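MgGH51 (Meripilus giganteus, PDB 6ZPY) probably hydrolyses terminal alpha-L-arabinofuranosyl groups from arabinose-containing polysaccharides, as a glycoside hydrolase of family GH51. Local coordinates at residues 4-9 with 523-528. Numbering follows the deposited sequence.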
ATOM      1  N   THR A   4      30.763  22.940  -3.091  1.00 16.34           N
ATOM      2  CA  THR A   4      31.973  22.168  -2.831  1.00 17.42           C
ATOM      3  C   THR A   4      31.564  20.867  -2.176  1.00 16.76           C
ATOM      4  O   THR A   4      30.795  20.917  -1.203  1.00 20.19           O
ATOM      5  CB  THR A   4      32.937  22.975  -1.950  1.00 20.10           C
ATOM      6  OG1 THR A   4      33.225  24.163  -2.677  1.00 23.61           O
ATOM      7  CG2 THR A   4      34.203  22.207  -1.682  1.00 22.55           C
ATOM      8  N   VAL A   5      32.054  19.766  -2.685  1.00 18.43           N
ATOM      9  CA  VAL A   5      31.725  18.410  -2.213  1.00 20.82           C
ATOM     10  C   VAL A   5      32.906  17.909  -1.390  1.00 19.36           C
ATOM     11  O   VAL A   5      33.984  17.830  -1.925  1.00 21.55           O
ATOM     12  CB  VAL A   5      31.441  17.497  -3.404  1.00 20.55           C
ATOM     13  CG1 VAL A   5      31.077  16.107  -2.918  1.00 23.95           C
ATOM     14  CG2 VAL A   5      30.377  18.121  -4.289  1.00 21.10           C
ATOM     15  N   ASN A   6      32.701  17.603  -0.122  1.00 20.38           N
ATOM     16  CA  ASN A   6      33.764  17.010   0.733  1.00 22.43           C
ATOM     17  C   ASN A   6      33.940  15.547   0.270  1.00 20.89           C
ATOM     18  O   ASN A   6      32.945  14.813   0.161  1.00 25.69           O
ATOM     19  CB  ASN A   6      33.413  17.252   2.223  1.00 27.46           C
ATOM     20  CG  ASN A   6      34.428  16.846   3.297  1.00 36.37           C
ATOM     21  OD1 ASN A   6      35.562  16.423   3.036  1.00 41.46           O
ATOM     22  ND2 ASN A   6      34.009  16.953   4.557  1.00 49.19           N
ATOM     23  N   LYS A   7      35.172  15.061   0.150  1.00 21.36           N
ATOM     24  CA  LYS A   7      35.409  13.615  -0.128  1.00 22.61           C
ATOM     25  C   LYS A   7      35.183  12.771   1.128  1.00 22.19           C
ATOM     26  O   LYS A   7      34.852  11.572   0.980  1.00 29.11           O
ATOM     27  CB  LYS A   7      36.796  13.328  -0.698  1.00 27.12           C
ATOM     28  CG  LYS A   7      37.970  13.549   0.247  1.00 38.96           C
ATOM     29  CD  LYS A   7      39.228  12.788  -0.178  1.00 48.33           C
ATOM     30  CE  LYS A   7      40.331  12.827   0.855  1.00 59.02           C
ATOM     31  NZ  LYS A   7      41.378  13.822   0.498  1.00 59.51           N
ATOM     32  N   ASN A   8      35.334  13.344   2.321  1.00 22.06           N
ATOM     33  CA  ASN A   8      35.249  12.544   3.569  1.00 24.44           C
ATOM     34  C   ASN A   8      33.792  12.417   3.985  1.00 19.80           C
ATOM     35  O   ASN A   8      33.164  13.413   4.269  1.00 22.80           O
ATOM     36  CB  ASN A   8      36.096  13.196   4.653  1.00 23.46           C
ATOM     37  CG  ASN A   8      37.523  13.334   4.184  1.00 28.37           C
ATOM     38  OD1 ASN A   8      38.202  12.329   3.963  1.00 37.16           O
ATOM     39  ND2 ASN A   8      37.934  14.561   3.937  1.00 36.52           N
ATOM     40  N   PRO A   9      33.234  11.206   4.062  1.00 19.90           N
ATOM     41  CA  PRO A   9      31.834  11.083   4.457  1.00 19.71           C
ATOM     42  C   PRO A   9      31.619  11.490   5.914  1.00 18.11           C
ATOM     43  O   PRO A   9      32.531  11.300   6.763  1.00 22.00           O
ATOM     44  CB  PRO A   9      31.500   9.600   4.291  1.00 22.41           C
ATOM     45  CG  PRO A   9      32.653   9.010   3.504  1.00 27.88           C
ATOM     46  CD  PRO A   9      33.846   9.907   3.741  1.00 21.75           C
ATOM     47  N   TYR A 523      27.253   9.536   3.124  1.00 14.38           N
ATOM     48  CA  TYR A 523      26.806  10.918   2.941  1.00 14.83           C
ATOM     49  C   TYR A 523      28.018  11.817   2.798  1.00 15.48           C
ATOM     50  O   TYR A 523      28.884  11.807   3.689  1.00 15.84           O
ATOM     51  CB  TYR A 523      25.897  11.399   4.056  1.00 15.26           C
ATOM     52  CG  TYR A 523      25.476  12.811   3.833  1.00 14.76           C
ATOM     53  CD1 TYR A 523      24.513  13.087   2.877  1.00 15.44           C
ATOM     54  CD2 TYR A 523      26.066  13.886   4.480  1.00 16.17           C
ATOM     55  CE1 TYR A 523      24.151  14.384   2.576  1.00 14.86           C
ATOM     56  CE2 TYR A 523      25.712  15.198   4.194  1.00 15.98           C
ATOM     57  CZ  TYR A 523      24.764  15.443   3.209  1.00 15.26           C
ATOM     58  OH  TYR A 523      24.406  16.708   2.875  1.00 16.76           O
ATOM     59  N   LEU A 524      28.107  12.544   1.708  1.00 15.12           N
ATOM     60  CA  LEU A 524      29.208  13.499   1.448  1.00 15.97           C
ATOM     61  C   LEU A 524      28.738  14.912   1.740  1.00 17.72           C
ATOM     62  O   LEU A 524      27.904  15.517   1.055  1.00 16.11           O
ATOM     63  CB  LEU A 524      29.670  13.376  -0.003  1.00 16.81           C
ATOM     64  CG  LEU A 524      30.134  11.990  -0.444  1.00 17.86           C
ATOM     65  CD1 LEU A 524      30.757  12.109  -1.797  1.00 19.11           C
ATOM     66  CD2 LEU A 524      31.115  11.366   0.551  1.00 23.75           C
ATOM     67  N   PRO A 525      29.280  15.535   2.801  1.00 16.97           N
ATOM     68  CA  PRO A 525      28.886  16.895   3.113  1.00 17.98           C
ATOM     69  C   PRO A 525      29.229  17.801   1.942  1.00 16.21           C
ATOM     70  O   PRO A 525      30.195  17.576   1.224  1.00 17.46           O
ATOM     71  CB  PRO A 525      29.701  17.264   4.358  1.00 20.36           C
ATOM     72  CG  PRO A 525      30.066  15.956   4.965  1.00 22.85           C
ATOM     73  CD  PRO A 525      30.182  14.965   3.829  1.00 18.43           C
ATOM     74  N   SER A 526      28.412  18.813   1.780  1.00 15.96           N
ATOM     75  CA  SER A 526      28.620  19.804   0.719  1.00 15.85           C
ATOM     76  C   SER A 526      28.229  21.150   1.264  1.00 16.08           C
ATOM     77  O   SER A 526      27.591  21.208   2.308  1.00 17.58           O
ATOM     78  CB  SER A 526      27.795  19.457  -0.501  1.00 16.38           C
ATOM     79  OG  SER A 526      26.397  19.376  -0.213  1.00 18.34           O
ATOM     80  N   THR A 527      28.545  22.189   0.529  1.00 17.62           N
ATOM     81  CA  THR A 527      28.030  23.545   0.774  1.00 16.68           C
ATOM     82  C   THR A 527      26.546  23.410   1.119  1.00 16.23           C
ATOM     83  O   THR A 527      25.797  22.751   0.394  1.00 17.84           O
ATOM     84  CB  THR A 527      28.205  24.405  -0.470  1.00 17.46           C
ATOM     85  OG1 THR A 527      29.572  24.319  -0.877  1.00 17.50           O
ATOM     86  CG2 THR A 527      27.750  25.835  -0.239  1.00 21.38           C
ATOM     87  N   LEU A 528      26.098  24.030   2.181  1.00 17.44           N
ATOM     88  CA  LEU A 528      24.697  23.928   2.571  1.00 15.60           C
ATOM     89  C   LEU A 528      23.864  24.784   1.644  1.00 15.42           C
ATOM     90  O   LEU A 528      24.177  25.938   1.361  1.00 17.39           O
ATOM     91  CB  LEU A 528      24.513  24.382   4.012  1.00 15.99           C
ATOM     92  CG  LEU A 528      25.107  23.429   5.062  1.00 18.96           C
ATOM     93  CD1 LEU A 528      25.035  24.072   6.430  1.00 22.00           C
ATOM     94  CD2 LEU A 528      24.403  22.084   5.096  1.00 20.90           C
TER
HETATM   95  O   HOH W   1      31.629  26.379  -2.450  1.00 26.50           O
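A single antiparallel beta bridge, V5 with S526, ties the N-terminal segment into the C-terminal beta domain of this arabinofuranosidase, whose sheet it extends with strand 11-12; residues 4-9 run roughly antiparallel to the loop that follows strand 522-523. Two backbone bonds make the bridge, with V5 and S526 the non-hydrogen-bonded pair between them. N6 N donates to P525 O (2.8 Å), nearly head-on to the carbonyl, and T527 N reaches T4 O in its carbonyl plane, an oxygen that S526 CA also approaches closely. Next to the bridge a side chain takes the place of a backbone acceptor: T4 N gives an almost straight bond (167°) to T527 OG1 at 2.9 Å. T527 holds this hydroxyl anti to its own carbonyl carbon (chi1 -52°), beside its backbone N, which lets one residue both donate to and accept from T4. A water bound to T4 OG1 also makes a weak bond to T527 OG1.

Beyond the bridge, residues 6-8 form an Asx turn. N6 OD1 receives N8 N from above its carbonyl plane and N8 ND2 from closer to that plane, two bonds that limit rotation of the N6 amide, while ND2 of N6 lies near the P525 ring. The turn brings P9 back against L524. L524, itself buried like V5, spreads its two methyls: CD1 meets V5 CG1 at 4.2 Å, and CD2 lies alongside the P9 ring, at 4.1 Å from P9 CG. I539 of strand 535-541 touches V5, and F569 touches L524 from a loop. At this end, where Y523 bonds through its backbone to S10 and H11, P9 CA makes a CA-H...O contact of 3.1 Å with Y523 O, and the P525 ring sets its CD 3.4 Å from N8 O.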